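Long-range contact in beta-N-acetylglucosaminidase-like protein Glycoside hydrolase family 20 (Flavobacterium johnsoniae, PDB 6YHH), which probably hydrolyses beta-linked N-acetylglucosamine from the ends of chitin fragments, as a family 20 glycoside hydrolase of bacterial chitin use: residues 457-465 with 502-512. Residues are numbered along the deposited sequence; the frame is centred on the assembly and turned at random.
Sequences PETFDSRVW and GLTHIKNKAVI
Asp461 of the short helix 460-464 meets Leu503 and Thr504 with every atom of its side chain. CB lies 3.4 Å from Thr504 OG1. From there CG, anti to the carbonyl carbon (chi1 -66°), carries the carboxylate to both residues: CG packs 3.5 Å from Leu503 CD1, and OD1 lies 3.7 Å from the same methyl, Leu503 CD1. At the tip, OD2 uses its anti lone pair to accept the backbone N-H of Thr504, at 2.8 Å from N and with an angle of 148° at the hydrogen. The same oxygen forms a salt bridge with Arg165 of helix 160-172, so a carboxylate suits this buried place. Replacing the aspartate by alanine removes the carboxylate and would probably leave the Thr504 N-H without this acceptor and Arg165 without this counter-charge.

Thr504 contributes a small hydroxyl: OG1 hydrogen-bonds two waters, each at 2.7 Å, which pass the link on to Pro457 O and Asp461 N, and to Glu458 O and, weakly, Ser462 N. Just after the helix, Trp465 CB sits over one face of the His505 ring, a CH-pi contact 4.2 Å from the centroid, while His505 NE2 bonds to Ser495 O. Leu503 CD1 meets the indole obliquely, 3.7 Å from Trp465 CD1, the branched apolar side chain suiting this buried spot.

Helix 460-464, which follows strand 443-450 of the catalytic TIM barrel, thus packs against both helix 160-172 and the chain leading into helix 507-517, the three meeting at Asp461.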
# COMPACT_ATOMS: atom_id res chain seq x y z
N PRO A 457 -9.59 4.19 -0.03
CA PRO A 457 -8.53 3.23 -0.47
C PRO A 457 -7.82 2.57 0.67
O PRO A 457 -7.31 1.46 0.50
CB PRO A 457 -7.55 4.14 -1.22
CG PRO A 457 -8.45 5.20 -1.73
CD PRO A 457 -9.47 5.50 -0.70
N GLU A 458 -7.78 3.23 1.82
CA GLU A 458 -7.16 2.65 3.03
C GLU A 458 -7.95 1.53 3.63
O GLU A 458 -7.41 0.51 4.12
CB GLU A 458 -6.82 3.74 4.07
CG GLU A 458 -5.78 4.75 3.51
CD GLU A 458 -6.27 5.79 2.56
OE1 GLU A 458 -7.47 6.11 2.52
OE2 GLU A 458 -5.39 6.12 1.69
N THR A 459 -9.26 1.68 3.69
CA THR A 459 -10.08 0.69 4.36
C THR A 459 -10.77 -0.34 3.40
O THR A 459 -11.34 -1.31 3.90
CB THR A 459 -11.20 1.27 5.27
OG1 THR A 459 -12.11 2.04 4.49
CG2 THR A 459 -10.61 2.19 6.28
N PHE A 460 -10.66 -0.12 2.10
CA PHE A 460 -11.27 -0.95 1.05
C PHE A 460 -11.02 -2.44 1.27
O PHE A 460 -11.96 -3.24 1.41
CB PHE A 460 -10.70 -0.57 -0.32
CG PHE A 460 -11.38 -1.28 -1.45
CD1 PHE A 460 -12.53 -0.73 -2.00
CD2 PHE A 460 -10.87 -2.43 -2.01
CE1 PHE A 460 -13.23 -1.34 -3.00
CE2 PHE A 460 -11.53 -3.08 -3.02
CZ PHE A 460 -12.70 -2.52 -3.57
N ASP A 461 -9.76 -2.83 1.41
CA ASP A 461 -9.44 -4.26 1.54
C ASP A 461 -10.02 -4.89 2.85
O ASP A 461 -10.48 -6.07 2.80
CB ASP A 461 -7.95 -4.51 1.48
CG ASP A 461 -7.33 -4.19 0.17
OD1 ASP A 461 -8.04 -4.00 -0.79
OD2 ASP A 461 -6.04 -4.17 0.14
N SER A 462 -10.09 -4.10 3.94
CA SER A 462 -10.67 -4.60 5.17
C SER A 462 -12.15 -4.92 5.04
O SER A 462 -12.72 -5.71 5.84
CB SER A 462 -10.48 -3.62 6.34
OG SER A 462 -11.28 -2.50 6.26
N ARG A 463 -12.81 -4.24 4.14
CA ARG A 463 -14.24 -4.52 3.85
C ARG A 463 -14.38 -5.73 2.90
O ARG A 463 -15.24 -6.63 3.09
CB ARG A 463 -14.90 -3.25 3.28
CG ARG A 463 -15.42 -2.32 4.40
CD ARG A 463 -14.42 -1.90 5.45
NE ARG A 463 -15.09 -1.19 6.54
CZ ARG A 463 -14.74 -1.32 7.83
NH1 ARG A 463 -13.62 -1.96 8.19
NH2 ARG A 463 -15.49 -0.71 8.78
N VAL A 464 -13.57 -5.78 1.85
CA VAL A 464 -13.69 -6.86 0.83
C VAL A 464 -13.24 -8.21 1.37
O VAL A 464 -13.91 -9.21 1.11
CB VAL A 464 -12.94 -6.49 -0.46
CG1 VAL A 464 -13.05 -7.58 -1.51
CG2 VAL A 464 -13.56 -5.22 -0.98
N TRP A 465 -12.14 -8.24 2.09
CA TRP A 465 -11.42 -9.48 2.52
C TRP A 465 -11.42 -9.57 4.01
O TRP A 465 -11.18 -8.55 4.70
CB TRP A 465 -9.98 -9.45 1.98
CG TRP A 465 -9.94 -9.21 0.47
CD1 TRP A 465 -9.61 -8.03 -0.21
CD2 TRP A 465 -10.32 -10.15 -0.56
NE1 TRP A 465 -9.79 -8.21 -1.57
CE2 TRP A 465 -10.22 -9.50 -1.80
CE3 TRP A 465 -10.81 -11.49 -0.53
CZ2 TRP A 465 -10.57 -10.11 -2.98
CZ3 TRP A 465 -11.12 -12.11 -1.72
CH2 TRP A 465 -11.01 -11.40 -2.96
N GLY A 502 -0.20 -7.76 -1.22
CA GLY A 502 -0.36 -6.35 -0.85
C GLY A 502 -1.67 -6.01 -0.20
O GLY A 502 -1.91 -4.85 0.16
N LEU A 503 -2.55 -6.99 -0.03
CA LEU A 503 -3.86 -6.66 0.55
C LEU A 503 -3.71 -6.13 1.96
O LEU A 503 -2.88 -6.59 2.76
CB LEU A 503 -4.82 -7.92 0.54
CG LEU A 503 -5.57 -8.20 -0.78
CD1 LEU A 503 -6.25 -7.10 -1.51
CD2 LEU A 503 -4.52 -8.58 -1.82
N THR A 504 -4.50 -5.12 2.32
CA THR A 504 -4.22 -4.30 3.50
C THR A 504 -5.18 -4.59 4.61
O THR A 504 -5.22 -3.88 5.60
CB THR A 504 -4.38 -2.80 3.22
OG1 THR A 504 -5.75 -2.44 2.95
CG2 THR A 504 -3.55 -2.33 2.02
N HIS A 505 -5.99 -5.63 4.46
CA HIS A 505 -7.08 -5.85 5.44
C HIS A 505 -6.61 -5.96 6.91
O HIS A 505 -7.24 -5.42 7.81
CB HIS A 505 -7.96 -7.03 5.06
CG HIS A 505 -7.21 -8.28 4.76
ND1 HIS A 505 -6.26 -8.35 3.76
CD2 HIS A 505 -7.30 -9.53 5.29
CE1 HIS A 505 -5.74 -9.56 3.75
NE2 HIS A 505 -6.41 -10.32 4.61
N ILE A 506 -5.51 -6.62 7.14
CA ILE A 506 -4.96 -6.80 8.49
C ILE A 506 -4.09 -5.59 8.83
O ILE A 506 -4.20 -4.98 9.91
CB ILE A 506 -4.16 -8.13 8.61
CG1 ILE A 506 -5.08 -9.33 8.26
CG2 ILE A 506 -3.67 -8.31 10.03
CD1 ILE A 506 -4.34 -10.59 7.93
N LYS A 507 -3.16 -5.22 7.94
CA LYS A 507 -2.11 -4.25 8.32
C LYS A 507 -2.61 -2.81 8.45
O LYS A 507 -2.11 -2.06 9.31
CB LYS A 507 -0.90 -4.34 7.34
CG LYS A 507 -1.12 -3.82 5.94
CD LYS A 507 0.01 -4.21 5.02
CE LYS A 507 -0.12 -3.59 3.68
NZ LYS A 507 0.89 -4.13 2.69
N ASN A 508 -3.58 -2.40 7.62
CA ASN A 508 -4.06 -1.04 7.71
C ASN A 508 -4.88 -0.83 9.00
O ASN A 508 -5.04 0.29 9.44
CB ASN A 508 -4.85 -0.62 6.44
CG ASN A 508 -3.97 -0.10 5.32
OD1 ASN A 508 -4.49 0.43 4.24
ND2 ASN A 508 -2.68 -0.23 5.50
N LYS A 509 -5.39 -1.89 9.64
CA LYS A 509 -6.08 -1.76 10.88
C LYS A 509 -5.16 -1.19 11.94
O LYS A 509 -5.54 -0.34 12.72
CB LYS A 509 -6.57 -3.16 11.33
CG LYS A 509 -7.25 -3.21 12.67
CD LYS A 509 -7.60 -4.64 12.99
CE LYS A 509 -8.33 -4.72 14.28
NZ LYS A 509 -8.91 -6.08 14.49
N ALA A 510 -3.89 -1.62 11.92
CA ALA A 510 -2.94 -1.10 12.96
C ALA A 510 -2.60 0.37 12.76
O ALA A 510 -2.35 1.07 13.71
CB ALA A 510 -1.63 -1.92 12.99
N VAL A 511 -2.56 0.85 11.53
CA VAL A 511 -2.39 2.20 11.23
C VAL A 511 -3.51 3.04 11.86
O VAL A 511 -3.27 4.10 12.50
CB VAL A 511 -2.41 2.47 9.73
CG1 VAL A 511 -2.35 3.96 9.45
CG2 VAL A 511 -1.26 1.72 9.06
N ILE A 512 -4.75 2.58 11.66
CA ILE A 512 -5.92 3.26 12.24
C ILE A 512 -5.84 3.24 13.76
O ILE A 512 -6.08 4.26 14.41
CB ILE A 512 -7.22 2.65 11.74
CG1 ILE A 512 -7.36 3.01 10.23
CG2 ILE A 512 -8.42 3.22 12.47
CD1 ILE A 512 -8.36 2.11 9.52
O HOH W 1 -7.35 -1.22 1.10
O HOH W 2 -7.82 -2.07 4.65